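Local structure of HepC.19480.a.B1 (Helicobacter pylori, 6MTZ) at residues Val11-His16 and Leu66-Asp71; Gln25-Gln30 and Thr146-Leu151; Leu224-Leu229 and Glu236-Ile241; Cys257-Gln262 and Phe289-Asp294. The protein is of unknown function but probably belongs to the DHH-DHHA1 phosphoesterases, two-domain enzymes that hydrolyse phosphodiester bonds with the aid of divalent metal ions. One frame throughout, in Å; residues are numbered along the deposited sequence.

Interaction 1: residues Val11-His16 and Leu66-Asp71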
loop_
_atom_site.group_PDB
_atom_site.type_symbol
_atom_site.label_atom_id
_atom_site.label_comp_id
_atom_site.label_asym_id
_atom_site.label_seq_id
_atom_site.Cartn_x
_atom_site.Cartn_y
_atom_site.Cartn_z
ATOM N N VAL A 11 11.668 9.117 11.313
ATOM C CA VAL A 11 10.224 9.030 11.471
ATOM C C VAL A 11 9.732 7.760 10.802
ATOM O O VAL A 11 10.092 7.470 9.653
ATOM C CB VAL A 11 9.524 10.266 10.896
ATOM C CG1 VAL A 11 8.021 10.111 11.030
ATOM C CG2 VAL A 11 10.028 11.522 11.614
ATOM N N TYR A 12 8.917 7.000 11.528
ATOM C CA TYR A 12 8.230 5.827 11.004
ATOM C C TYR A 12 6.736 6.103 11.053
ATOM O O TYR A 12 6.173 6.271 12.141
ATOM C CB TYR A 12 8.598 4.583 11.819
ATOM C CG TYR A 12 10.055 4.227 11.665
ATOM C CD1 TYR A 12 11.033 4.849 12.436
ATOM C CD2 TYR A 12 10.458 3.288 10.729
ATOM C CE1 TYR A 12 12.372 4.535 12.282
ATOM C CE2 TYR A 12 11.790 2.964 10.569
ATOM C CZ TYR A 12 12.745 3.590 11.346
ATOM O OH TYR A 12 14.076 3.269 11.173
ATOM N N HIS A 13 6.088 6.166 9.884
ATOM C CA HIS A 13 4.711 6.650 9.807
ATOM C C HIS A 13 3.794 5.569 9.252
ATOM O O HIS A 13 3.799 5.298 8.044
ATOM C CB HIS A 13 4.618 7.924 8.968
ATOM C CG HIS A 13 3.254 8.541 8.955
ATOM N ND1 HIS A 13 2.951 9.662 8.210
ATOM C CD2 HIS A 13 2.108 8.189 9.588
ATOM C CE1 HIS A 13 1.679 9.971 8.383
ATOM N NE2 HIS A 13 1.144 9.093 9.217
ATOM N N LEU A 14 2.963 5.010 10.126
ATOM C CA LEU A 14 1.960 4.013 9.762
ATOM C C LEU A 14 0.581 4.663 9.651
ATOM O O LEU A 14 0.137 5.350 10.587
ATOM C CB LEU A 14 1.932 2.895 10.803
ATOM C CG LEU A 14 0.718 1.971 10.764
ATOM C CD1 LEU A 14 0.689 1.178 9.443
ATOM C CD2 LEU A 14 0.681 1.058 12.009
ATOM N N SER A 15 -0.104 4.425 8.523
ATOM C CA SER A 15 -1.415 5.025 8.272
ATOM C C SER A 15 -2.325 4.040 7.544
ATOM O O SER A 15 -1.891 2.986 7.066
ATOM C CB SER A 15 -1.303 6.328 7.457
ATOM O OG SER A 15 -2.507 7.072 7.556
ATOM N N HIS A 16 -3.605 4.404 7.461
ATOM C CA HIS A 16 -4.617 3.580 6.796
ATOM C C HIS A 16 -4.400 3.641 5.275
ATOM O O HIS A 16 -3.398 4.168 4.794
ATOM C CB HIS A 16 -6.006 4.054 7.205
ATOM C CG HIS A 16 -7.119 3.105 6.864
ATOM N ND1 HIS A 16 -7.100 1.777 7.220
ATOM C CD2 HIS A 16 -8.298 3.305 6.222
ATOM C CE1 HIS A 16 -8.214 1.194 6.806
ATOM N NE2 HIS A 16 -8.958 2.098 6.200
ATOM N N LEU A 66 10.623 8.874 15.971
ATOM C CA LEU A 66 9.218 9.205 16.162
ATOM C C LEU A 66 8.360 8.173 15.448
ATOM O O LEU A 66 8.416 8.059 14.219
ATOM C CB LEU A 66 8.893 10.605 15.635
ATOM C CG LEU A 66 7.385 10.877 15.565
ATOM C CD1 LEU A 66 6.798 11.044 16.972
ATOM C CD2 LEU A 66 7.095 12.095 14.703
ATOM N N ILE A 67 7.571 7.426 16.209
ATOM C CA ILE A 67 6.580 6.523 15.643
ATOM C C ILE A 67 5.265 7.281 15.545
ATOM O O ILE A 67 4.717 7.733 16.558
ATOM C CB ILE A 67 6.422 5.257 16.493
ATOM C CG1 ILE A 67 7.749 4.516 16.593
ATOM C CG2 ILE A 67 5.350 4.354 15.893
ATOM C CD1 ILE A 67 7.634 3.175 17.325
ATOM N N LEU A 68 4.769 7.439 14.325
ATOM C CA LEU A 68 3.566 8.215 14.050
ATOM C C LEU A 68 2.527 7.284 13.440
ATOM O O LEU A 68 2.803 6.622 12.434
ATOM C CB LEU A 68 3.876 9.381 13.104
ATOM C CG LEU A 68 2.704 10.304 12.774
ATOM C CD1 LEU A 68 2.268 11.082 14.023
ATOM C CD2 LEU A 68 3.031 11.257 11.616
ATOM N N VAL A 69 1.348 7.224 14.056
ATOM C CA VAL A 69 0.266 6.343 13.630
ATOM C C VAL A 69 -0.982 7.195 13.440
ATOM O O VAL A 69 -1.405 7.892 14.367
ATOM C CB VAL A 69 0.006 5.214 14.650
ATOM C CG1 VAL A 69 -1.044 4.230 14.126
ATOM C CG2 VAL A 69 1.309 4.481 15.002
ATOM N N SER A 70 -1.578 7.123 12.254
ATOM C CA SER A 70 -2.687 7.995 11.893
ATOM C C SER A 70 -3.792 7.187 11.233
ATOM O O SER A 70 -3.514 6.277 10.446
ATOM C CB SER A 70 -2.241 9.115 10.932
ATOM O OG SER A 70 -1.547 8.563 9.824
ATOM N N ASP A 71 -5.042 7.524 11.577
ATOM C CA ASP A 71 -6.242 7.024 10.913
ATOM C C ASP A 71 -6.473 5.539 11.165
ATOM O O ASP A 71 -7.121 4.853 10.363
ATOM C CB ASP A 71 -6.196 7.301 9.404
ATOM C CG ASP A 71 -7.568 7.277 8.766
ATOM O OD1 ASP A 71 -8.565 7.586 9.478
ATOM O OD2 ASP A 71 -7.647 6.934 7.561
#
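The imidazole of H13 carries a methyl on one face and a hydroxyl at its edge, both from strand 66-70. L68 CD2 stands 3.6 Å from the ring centroid, almost exactly on the normal, a CH-pi contact. Near the ring plane, H13 NE2 and S70 OG share a 2.8 Å hydrogen bond whose donor is not fixed. The other ring nitrogen, ND1, hydrogen-bonds S28 OG of helix 19-29. With CG anti to the backbone N (chi1 -175°), the H13 side chain lies alongside L68. On the other face of the sheet, L14 CD2 meets V69 CG1 at 4.2 Å. Between the strands, parallel pairing alternates bonds such as L68 N to Y12 O (2.8 Å) and L14 N to L68 O. Just past the C-terminal ends of these strands, H16 CB approaches D71 OD2, ring and carboxylate planes 86° apart; D71 lies close to D18 and D20, consistent with the metal site of DHH enzymes. Gripped at both nitrogens, the buried H13 ring has little freedom to rotate.

Interaction 2: residues Gln25-Gln30 and Thr146-Leu151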
loop_
_atom_site.group_PDB
_atom_site.type_symbol
_atom_site.label_atom_id
_atom_site.label_comp_id
_atom_site.label_asym_id
_atom_site.label_seq_id
_atom_site.Cartn_x
_atom_site.Cartn_y
_atom_site.Cartn_z
ATOM N N GLN A 25 0.037 10.855 4.958
ATOM C CA GLN A 25 1.432 10.642 4.607
ATOM C C GLN A 25 1.940 11.641 3.580
ATOM O O GLN A 25 3.138 11.947 3.573
ATOM C CB GLN A 25 1.610 9.216 4.101
ATOM C CG GLN A 25 1.384 8.211 5.216
ATOM C CD GLN A 25 1.358 6.787 4.731
ATOM O OE1 GLN A 25 0.850 6.490 3.646
ATOM N NE2 GLN A 25 1.894 5.887 5.542
ATOM N N LEU A 26 1.064 12.161 2.710
ATOM C CA LEU A 26 1.433 13.353 1.951
ATOM C C LEU A 26 1.814 14.473 2.903
ATOM O O LEU A 26 2.829 15.158 2.709
ATOM C CB LEU A 26 0.284 13.795 1.041
ATOM C CG LEU A 26 0.530 14.999 0.115
ATOM C CD1 LEU A 26 -0.352 14.906 -1.113
ATOM C CD2 LEU A 26 0.259 16.327 0.797
ATOM N N VAL A 27 1.014 14.661 3.948
ATOM C CA VAL A 27 1.271 15.746 4.884
ATOM C C VAL A 27 2.590 15.511 5.601
ATOM O O VAL A 27 3.453 16.394 5.644
ATOM C CB VAL A 27 0.102 15.887 5.871
ATOM C CG1 VAL A 27 0.524 16.731 7.083
ATOM C CG2 VAL A 27 -1.122 16.503 5.170
ATOM N N SER A 28 2.786 14.302 6.141
ATOM C CA SER A 28 3.987 14.057 6.937
ATOM C C SER A 28 5.244 14.158 6.095
ATOM O O SER A 28 6.287 14.576 6.606
ATOM C CB SER A 28 3.935 12.694 7.625
ATOM O OG SER A 28 3.991 11.633 6.695
ATOM N N LYS A 29 5.179 13.768 4.811
ATOM C CA LYS A 29 6.367 13.914 3.956
ATOM C C LYS A 29 6.708 15.378 3.693
ATOM O O LYS A 29 7.832 15.678 3.273
ATOM C CB LYS A 29 6.178 13.185 2.621
ATOM C CG LYS A 29 6.386 11.678 2.713
ATOM C CD LYS A 29 5.583 10.934 1.670
ATOM C CE LYS A 29 6.449 10.566 0.503
ATOM N NZ LYS A 29 7.400 9.524 0.911
ATOM N N GLN A 30 5.775 16.299 3.933
ATOM C CA GLN A 30 6.115 17.707 3.804
ATOM C C GLN A 30 6.950 18.207 4.976
ATOM O O GLN A 30 7.533 19.291 4.878
ATOM C CB GLN A 30 4.838 18.535 3.645
ATOM C CG GLN A 30 4.087 18.211 2.329
ATOM C CD GLN A 30 4.756 18.826 1.101
ATOM O OE1 GLN A 30 5.171 19.988 1.124
ATOM N NE2 GLN A 30 4.875 18.041 0.026
ATOM N N THR A 146 0.413 27.175 0.791
ATOM C CA THR A 146 -0.747 27.774 0.143
ATOM C C THR A 146 -1.582 26.748 -0.620
ATOM O O THR A 146 -2.770 26.990 -0.853
ATOM C CB THR A 146 -0.298 28.914 -0.777
ATOM O OG1 THR A 146 0.649 28.421 -1.718
ATOM C CG2 THR A 146 0.367 30.005 0.035
ATOM N N TRP A 147 -1.003 25.609 -1.020
ATOM C CA TRP A 147 -1.843 24.527 -1.522
ATOM C C TRP A 147 -2.046 23.412 -0.508
ATOM O O TRP A 147 -3.075 22.724 -0.564
ATOM C CB TRP A 147 -1.289 23.940 -2.831
ATOM C CG TRP A 147 0.077 23.301 -2.764
ATOM C CD1 TRP A 147 1.267 23.879 -3.123
ATOM C CD2 TRP A 147 0.391 21.966 -2.349
ATOM N NE1 TRP A 147 2.299 22.991 -2.934
ATOM C CE2 TRP A 147 1.787 21.807 -2.471
ATOM C CE3 TRP A 147 -0.368 20.892 -1.878
ATOM C CZ2 TRP A 147 2.431 20.623 -2.156
ATOM C CZ3 TRP A 147 0.281 19.706 -1.555
ATOM C CH2 TRP A 147 1.665 19.588 -1.687
ATOM N N LEU A 148 -1.125 23.241 0.441
ATOM C CA LEU A 148 -1.236 22.118 1.364
ATOM C C LEU A 148 -2.425 22.285 2.311
ATOM O O LEU A 148 -3.183 21.328 2.538
ATOM C CB LEU A 148 0.076 21.944 2.133
ATOM C CG LEU A 148 0.058 20.782 3.133
ATOM C CD1 LEU A 148 -0.310 19.469 2.440
ATOM C CD2 LEU A 148 1.397 20.656 3.814
ATOM N N GLU A 149 -2.628 23.498 2.854
ATOM C CA GLU A 149 -3.750 23.672 3.777
ATOM C C GLU A 149 -5.094 23.534 3.063
ATOM O O GLU A 149 -6.002 22.902 3.614
ATOM C CB GLU A 149 -3.650 25.007 4.527
ATOM C CG GLU A 149 -2.531 24.982 5.567
ATOM C CD GLU A 149 -2.438 26.251 6.394
ATOM O OE1 GLU A 149 -3.250 27.175 6.180
ATOM O OE2 GLU A 149 -1.544 26.324 7.264
ATOM N N PRO A 150 -5.274 24.078 1.853
ATOM C CA PRO A 150 -6.515 23.772 1.120
ATOM C C PRO A 150 -6.710 22.285 0.861
ATOM O O PRO A 150 -7.833 21.773 0.977
ATOM C CB PRO A 150 -6.336 24.558 -0.185
ATOM C CG PRO A 150 -5.547 25.742 0.249
ATOM C CD PRO A 150 -4.523 25.152 1.184
ATOM N N LEU A 151 -5.643 21.576 0.507
ATOM C CA LEU A 151 -5.762 20.136 0.295
ATOM C C LEU A 151 -6.197 19.434 1.573
ATOM O O LEU A 151 -7.060 18.547 1.544
ATOM C CB LEU A 151 -4.437 19.571 -0.227
ATOM C CG LEU A 151 -4.414 18.130 -0.777
ATOM C CD1 LEU A 151 -3.272 17.956 -1.750
ATOM C CD2 LEU A 151 -4.264 17.108 0.335
#
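Apolar contact dominates where L26 and L148 pass alongside one another, each pointing toward the other's helix. L26 CD2 reaches L148 CD1 at 3.6 Å, and V27 CG2 comes to the same methyl at 4.1 Å, approaching at about a right angle. L148 therefore serves two residues with one branch, while its CD2 rests 3.9 Å from Q30 CG. With its CG anti to the backbone N (chi1 180°), L148 extends across the gap and forks between these neighbours. L26 CD1 adds a looser touch on L151 CD1, one turn further along helix 145-159.

Aromatic contacts form the second group. L26 CD2 meets the indole of W147 at its rim, 4.1 Å from CZ3 and near the ring plane. Q30 NE2 comes obliquely to within 4.0 Å of W147 CH2, its amide plane turned 72° from the indole; OE1 of the same amide bonds N144.

These side chains bridge nearly antiparallel helical segments, at 153° with axes 11.3 Å apart, joining the first helix of the DHH-like domain to the helical part of the chain. L201 of helix 190-203 and V129 of helix 125-136 add to the surrounding apolar layer. The two segments share no hydrogen bond; apolar packing carries the interface itself, while Q30 is tied at its margin by polar bonds to N144 and L140.

Interaction 3: residues Leu224-Leu229 and Glu236-Ile241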
loop_
_atom_site.group_PDB
_atom_site.type_symbol
_atom_site.label_atom_id
_atom_site.label_comp_id
_atom_site.label_asym_id
_atom_site.label_seq_id
_atom_site.Cartn_x
_atom_site.Cartn_y
_atom_site.Cartn_z
ATOM N N LEU A 224 -3.657 11.497 -16.492
ATOM C CA LEU A 224 -2.628 11.682 -15.469
ATOM C C LEU A 224 -2.145 10.351 -14.909
ATOM O O LEU A 224 -0.946 10.172 -14.675
ATOM C CB LEU A 224 -3.150 12.563 -14.325
ATOM C CG LEU A 224 -3.407 14.037 -14.622
ATOM C CD1 LEU A 224 -3.916 14.743 -13.343
ATOM C CD2 LEU A 224 -2.136 14.707 -15.160
ATOM N N LYS A 225 -3.066 9.415 -14.666
ATOM C CA LYS A 225 -2.671 8.110 -14.143
ATOM C C LYS A 225 -1.761 7.379 -15.118
ATOM O O LYS A 225 -0.771 6.759 -14.708
ATOM C CB LYS A 225 -3.907 7.257 -13.838
ATOM C CG LYS A 225 -4.836 7.832 -12.761
ATOM C CD LYS A 225 -6.102 6.951 -12.633
ATOM C CE LYS A 225 -5.737 5.537 -12.162
ATOM N NZ LYS A 225 -6.966 4.704 -11.840
ATOM N N LYS A 226 -2.111 7.401 -16.407
ATOM C CA LYS A 226 -1.279 6.755 -17.416
ATOM C C LYS A 226 0.131 7.328 -17.403
ATOM O O LYS A 226 1.111 6.590 -17.559
ATOM C CB LYS A 226 -1.892 6.922 -18.812
ATOM C CG LYS A 226 -3.054 6.014 -19.118
ATOM C CD LYS A 226 -3.363 6.081 -20.626
ATOM C CE LYS A 226 -4.324 5.017 -21.062
ATOM N NZ LYS A 226 -4.639 5.077 -22.514
ATOM N N ILE A 227 0.249 8.643 -17.206
ATOM C CA ILE A 227 1.564 9.270 -17.195
ATOM C C ILE A 227 2.298 8.947 -15.904
ATOM O O ILE A 227 3.501 8.657 -15.919
ATOM C CB ILE A 227 1.429 10.787 -17.414
ATOM C CG1 ILE A 227 1.038 11.056 -18.866
ATOM C CG2 ILE A 227 2.732 11.495 -17.113
ATOM C CD1 ILE A 227 0.606 12.441 -19.084
ATOM N N ALA A 228 1.596 8.980 -14.771
ATOM C CA ALA A 228 2.272 8.677 -13.509
ATOM C C ALA A 228 2.781 7.241 -13.491
ATOM O O ALA A 228 3.760 6.936 -12.802
ATOM C CB ALA A 228 1.332 8.923 -12.329
ATOM N N LEU A 229 2.149 6.353 -14.260
ATOM C CA LEU A 229 2.604 4.968 -14.303
ATOM C C LEU A 229 3.778 4.761 -15.252
ATOM O O LEU A 229 4.220 3.620 -15.414
ATOM C CB LEU A 229 1.459 4.045 -14.707
ATOM C CG LEU A 229 0.366 3.811 -13.668
ATOM C CD1 LEU A 229 -0.820 3.189 -14.358
ATOM C CD2 LEU A 229 0.880 2.906 -12.551
ATOM N N GLU A 236 -0.555 4.033 -25.815
ATOM C CA GLU A 236 -0.675 2.821 -25.012
ATOM C C GLU A 236 -1.999 2.776 -24.254
ATOM O O GLU A 236 -2.490 3.806 -23.780
ATOM C CB GLU A 236 0.495 2.716 -24.019
ATOM C CG GLU A 236 1.868 2.777 -24.688
ATOM C CD GLU A 236 3.012 2.737 -23.691
ATOM O OE1 GLU A 236 3.036 3.570 -22.764
ATOM O OE2 GLU A 236 3.891 1.865 -23.838
ATOM N N THR A 237 -2.563 1.575 -24.126
ATOM C CA THR A 237 -3.749 1.383 -23.300
ATOM C C THR A 237 -3.371 1.271 -21.829
ATOM O O THR A 237 -2.229 0.972 -21.471
ATOM C CB THR A 237 -4.517 0.114 -23.687
ATOM O OG1 THR A 237 -3.705 -1.028 -23.385
ATOM C CG2 THR A 237 -4.912 0.127 -25.172
ATOM N N MET A 238 -4.365 1.495 -20.969
ATOM C CA MET A 238 -4.110 1.434 -19.534
ATOM C C MET A 238 -3.702 0.029 -19.115
ATOM O O MET A 238 -2.782 -0.144 -18.307
ATOM C CB MET A 238 -5.345 1.895 -18.769
ATOM C CG MET A 238 -5.208 1.776 -17.262
ATOM S SD MET A 238 -3.836 2.758 -16.613
ATOM C CE MET A 238 -4.655 4.309 -16.306
ATOM N N ASP A 239 -4.347 -0.994 -19.694
ATOM C CA ASP A 239 -4.026 -2.366 -19.309
ATOM C C ASP A 239 -2.600 -2.741 -19.714
ATOM O O ASP A 239 -1.927 -3.466 -18.974
ATOM C CB ASP A 239 -5.070 -3.359 -19.867
ATOM C CG ASP A 239 -5.298 -3.217 -21.373
ATOM O OD1 ASP A 239 -4.436 -3.666 -22.150
ATOM O OD2 ASP A 239 -6.351 -2.676 -21.789
ATOM N N ASN A 240 -2.076 -2.212 -20.823
ATOM C CA ASN A 240 -0.662 -2.482 -21.089
ATOM C C ASN A 240 0.266 -1.592 -20.274
ATOM O O ASN A 240 1.371 -2.017 -19.921
ATOM C CB ASN A 240 -0.358 -2.354 -22.578
ATOM C CG ASN A 240 -0.978 -3.477 -23.370
ATOM O OD1 ASN A 240 -1.113 -4.595 -22.871
ATOM N ND2 ASN A 240 -1.393 -3.186 -24.588
ATOM N N ILE A 241 -0.147 -0.361 -19.967
ATOM C CA ILE A 241 0.690 0.499 -19.138
ATOM C C ILE A 241 0.825 -0.081 -17.737
ATOM O O ILE A 241 1.926 -0.117 -17.172
ATOM C CB ILE A 241 0.121 1.923 -19.114
ATOM C CG1 ILE A 241 0.257 2.530 -20.523
ATOM C CG2 ILE A 241 0.825 2.790 -18.037
ATOM C CD1 ILE A 241 -0.535 3.801 -20.682
HETATM O O HOH W 1 4.510 1.466 -17.984
#
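K226 and M238 interlock between two successive helices, 213-228 and 238-251, whose facing segments run in roughly the same direction. They reach across in contrasting ways. K226 is extended beyond CG, with its last torsion fully anti (chi4 180°), and this length brings NZ to the backbone O of E236, just ahead of the second helix. The 2.8 Å bond from K226 NZ to E236 O lies in the carbonyl plane, with a C=O...N angle of 149°. M238 is folded at both chi2 and chi3, the latter 89°, which turns its methyl back along the lysine chain: CE sits 3.7 Å from K226 CG and 3.9 Å from K225 CB.

Beneath the lysine, I241 uses both branches. CD1 crosses the K226 chain at about a right angle, 3.6 Å from CD, while CG2 packs 3.6 Å from L229 CB. K225 directs its amine elsewhere, to a salt bridge with E183, and Y196 of helix 190-203 flanks both K225 and L229.

The incoming helix is N-capped by T237, whose OG1 accepts a hydrogen bond from N240 N. On the side turned to helix 213-228, M238 SD lies 3.8 Å from L229 CD1.

Interaction 4: residues Cys257-Gln262 and Phe289-Asp294; sequences CSVYYQ and FDFYID
The edge strand of the six-stranded sheet in the C-terminal, DHHA1-like domain meets a strand that is not its neighbour: V259 and Y261 on strand 258-261 touch F291 and I293 on strand 291-295. Y261 CB comes 4.0 Å from F291 CZ, obliquely to the ring. F291 is held with CG between its backbone N and carbonyl carbon (chi1 64°), and its ring extends to Y261 and to V259, whose CG2 is 4.5 Å from F291 CZ. V259 and I293 cross at about a right angle, their CG2 atoms 4.1 Å apart.

Strand 264-270 lies between the two in the sheet. It forms a hairpin with 258-261, then leads through helix 276-285 to the parallel strand 291-295, a beta-alpha-beta crossover. The sheet twists strongly, the short segments standing at 112°, and the four side chains meet on one of its faces. Helix 311-318 covers part of this group, L314 on Y261 and V311 on F291.

S258, alternating with V259, points the other way: its OG lies near the F289 ring plane, 3.4 Å from CE2, and hydrogen-bonds K254 O. F289 also packs edge-to-face with F282 and makes a cation-pi contact with K265.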
loop_
_atom_site.group_PDB
_atom_site.type_symbol
_atom_site.label_atom_id
_atom_site.label_comp_id
_atom_site.label_asym_id
_atom_site.label_seq_id
_atom_site.Cartn_x
_atom_site.Cartn_y
_atom_site.Cartn_z
ATOM N N CYS A 257 11.575 -14.302 -5.782
ATOM C CA CYS A 257 10.262 -14.855 -6.101
ATOM C C CYS A 257 10.325 -16.128 -6.943
ATOM O O CYS A 257 9.285 -16.579 -7.439
ATOM C CB CYS A 257 9.402 -13.801 -6.804
ATOM S SG CYS A 257 9.198 -12.289 -5.817
ATOM N N SER A 258 11.507 -16.728 -7.093
ATOM C CA SER A 258 11.659 -17.904 -7.941
ATOM C C SER A 258 11.242 -19.159 -7.194
ATOM O O SER A 258 11.613 -19.354 -6.035
ATOM C CB SER A 258 13.097 -18.049 -8.408
ATOM O OG SER A 258 13.341 -17.218 -9.513
ATOM N N VAL A 259 10.478 -20.012 -7.864
ATOM C CA VAL A 259 10.062 -21.292 -7.314
ATOM C C VAL A 259 10.295 -22.350 -8.384
ATOM O O VAL A 259 10.368 -22.049 -9.579
ATOM C CB VAL A 259 8.588 -21.271 -6.847
ATOM C CG1 VAL A 259 8.477 -20.522 -5.525
ATOM C CG2 VAL A 259 7.699 -20.606 -7.906
ATOM N N TYR A 260 10.424 -23.602 -7.946
ATOM C CA TYR A 260 10.885 -24.674 -8.827
ATOM C C TYR A 260 9.959 -25.874 -8.719
ATOM O O TYR A 260 9.839 -26.479 -7.650
ATOM C CB TYR A 260 12.329 -25.056 -8.498
ATOM C CG TYR A 260 13.244 -23.852 -8.608
ATOM C CD1 TYR A 260 13.430 -22.993 -7.524
ATOM C CD2 TYR A 260 13.885 -23.543 -9.809
ATOM C CE1 TYR A 260 14.247 -21.879 -7.622
ATOM C CE2 TYR A 260 14.704 -22.422 -9.917
ATOM C CZ TYR A 260 14.881 -21.599 -8.817
ATOM O OH TYR A 260 15.694 -20.492 -8.904
ATOM N N TYR A 261 9.301 -26.200 -9.828
ATOM C CA TYR A 261 8.451 -27.380 -9.956
ATOM C C TYR A 261 9.137 -28.353 -10.906
ATOM O O TYR A 261 9.214 -28.097 -12.117
ATOM C CB TYR A 261 7.065 -26.994 -10.469
ATOM C CG TYR A 261 6.198 -28.188 -10.815
ATOM C CD1 TYR A 261 5.565 -28.922 -9.816
ATOM C CD2 TYR A 261 6.006 -28.576 -12.141
ATOM C CE1 TYR A 261 4.771 -30.009 -10.126
ATOM C CE2 TYR A 261 5.220 -29.663 -12.459
ATOM C CZ TYR A 261 4.611 -30.381 -11.447
ATOM O OH TYR A 261 3.818 -31.451 -11.752
ATOM N N GLN A 262 9.630 -29.466 -10.364
ATOM C CA GLN A 262 10.325 -30.496 -11.141
ATOM C C GLN A 262 11.489 -29.832 -11.853
ATOM O O GLN A 262 12.397 -29.316 -11.167
ATOM C CB GLN A 262 9.327 -31.205 -12.059
ATOM C CG GLN A 262 8.167 -31.855 -11.354
ATOM C CD GLN A 262 7.367 -32.752 -12.279
ATOM O OE1 GLN A 262 7.403 -32.592 -13.503
ATOM N NE2 GLN A 262 6.650 -33.706 -11.699
ATOM N N PHE A 289 11.996 -18.109 -17.429
ATOM C CA PHE A 289 10.943 -18.669 -16.595
ATOM C C PHE A 289 9.980 -19.489 -17.444
ATOM O O PHE A 289 9.672 -19.127 -18.584
ATOM C CB PHE A 289 10.195 -17.559 -15.855
ATOM C CG PHE A 289 10.962 -16.994 -14.689
ATOM C CD1 PHE A 289 11.899 -15.991 -14.879
ATOM C CD2 PHE A 289 10.760 -17.485 -13.402
ATOM C CE1 PHE A 289 12.610 -15.476 -13.810
ATOM C CE2 PHE A 289 11.461 -16.976 -12.333
ATOM C CZ PHE A 289 12.385 -15.968 -12.533
ATOM N N ASP A 290 9.528 -20.607 -16.882
ATOM C CA ASP A 290 8.594 -21.510 -17.541
ATOM C C ASP A 290 7.144 -21.277 -17.164
ATOM O O ASP A 290 6.257 -21.571 -17.972
ATOM C CB ASP A 290 8.949 -22.952 -17.209
ATOM C CG ASP A 290 10.362 -23.265 -17.567
ATOM O OD1 ASP A 290 10.683 -23.152 -18.768
ATOM O OD2 ASP A 290 11.155 -23.561 -16.651
ATOM N N PHE A 291 6.867 -20.789 -15.955
ATOM C CA PHE A 291 5.486 -20.522 -15.594
ATOM C C PHE A 291 5.432 -19.370 -14.616
ATOM O O PHE A 291 6.441 -18.937 -14.052
ATOM C CB PHE A 291 4.794 -21.764 -15.021
ATOM C CG PHE A 291 5.378 -22.252 -13.732
ATOM C CD1 PHE A 291 6.531 -23.032 -13.727
ATOM C CD2 PHE A 291 4.762 -21.950 -12.521
ATOM C CE1 PHE A 291 7.072 -23.503 -12.533
ATOM C CE2 PHE A 291 5.292 -22.405 -11.314
ATOM C CZ PHE A 291 6.450 -23.185 -11.316
ATOM N N TYR A 292 4.223 -18.870 -14.438
ATOM C CA TYR A 292 3.928 -17.806 -13.506
ATOM C C TYR A 292 2.846 -18.326 -12.579
ATOM O O TYR A 292 1.928 -19.023 -13.024
ATOM C CB TYR A 292 3.478 -16.535 -14.255
ATOM C CG TYR A 292 3.376 -15.311 -13.382
ATOM C CD1 TYR A 292 2.287 -15.126 -12.547
ATOM C CD2 TYR A 292 4.371 -14.341 -13.388
ATOM C CE1 TYR A 292 2.189 -14.016 -11.735
ATOM C CE2 TYR A 292 4.285 -13.229 -12.577
ATOM C CZ TYR A 292 3.185 -13.074 -11.753
ATOM O OH TYR A 292 3.074 -11.980 -10.936
ATOM N N ILE A 293 2.972 -18.030 -11.287
ATOM C CA ILE A 293 2.001 -18.508 -10.313
ATOM C C ILE A 293 1.701 -17.375 -9.338
ATOM O O ILE A 293 2.618 -16.742 -8.807
ATOM C CB ILE A 293 2.500 -19.778 -9.595
ATOM C CG1 ILE A 293 1.502 -20.236 -8.530
ATOM C CG2 ILE A 293 3.904 -19.579 -8.996
ATOM C CD1 ILE A 293 1.833 -21.599 -7.937
ATOM N N ASP A 294 0.416 -17.085 -9.151
ATOM C CA ASP A 294 -0.056 -16.111 -8.178
ATOM C C ASP A 294 -0.992 -16.807 -7.199
ATOM O O ASP A 294 -1.826 -17.627 -7.597
ATOM C CB ASP A 294 -0.779 -14.941 -8.865
ATOM C CG ASP A 294 -1.201 -13.855 -7.894
ATOM O OD1 ASP A 294 -0.336 -13.067 -7.443
ATOM O OD2 ASP A 294 -2.406 -13.785 -7.591
#

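Overall arrangement
Interactions 1 and 2 are buried and joined through consecutive elements: strand 10-15 is followed by helix 19-29, and S28 and Q25 of interaction 2 bond H13 of interaction 1. Polar groups are matched within the sheet, whereas the helix is fastened outward by apolar packing. Interaction 3, about 12 Å from interaction 2 between nearest atoms, is only partly buried and mixes a lysine-carbonyl bond with methyl contacts. Its helix 238-251 precedes strand 258-261, so it stands between the domains along the chain. Interaction 4, centred 36 Å from interaction 1, is buried again; both concern sheets, but it joins non-adjacent strands through side chains rather than neighbours through backbone bonds.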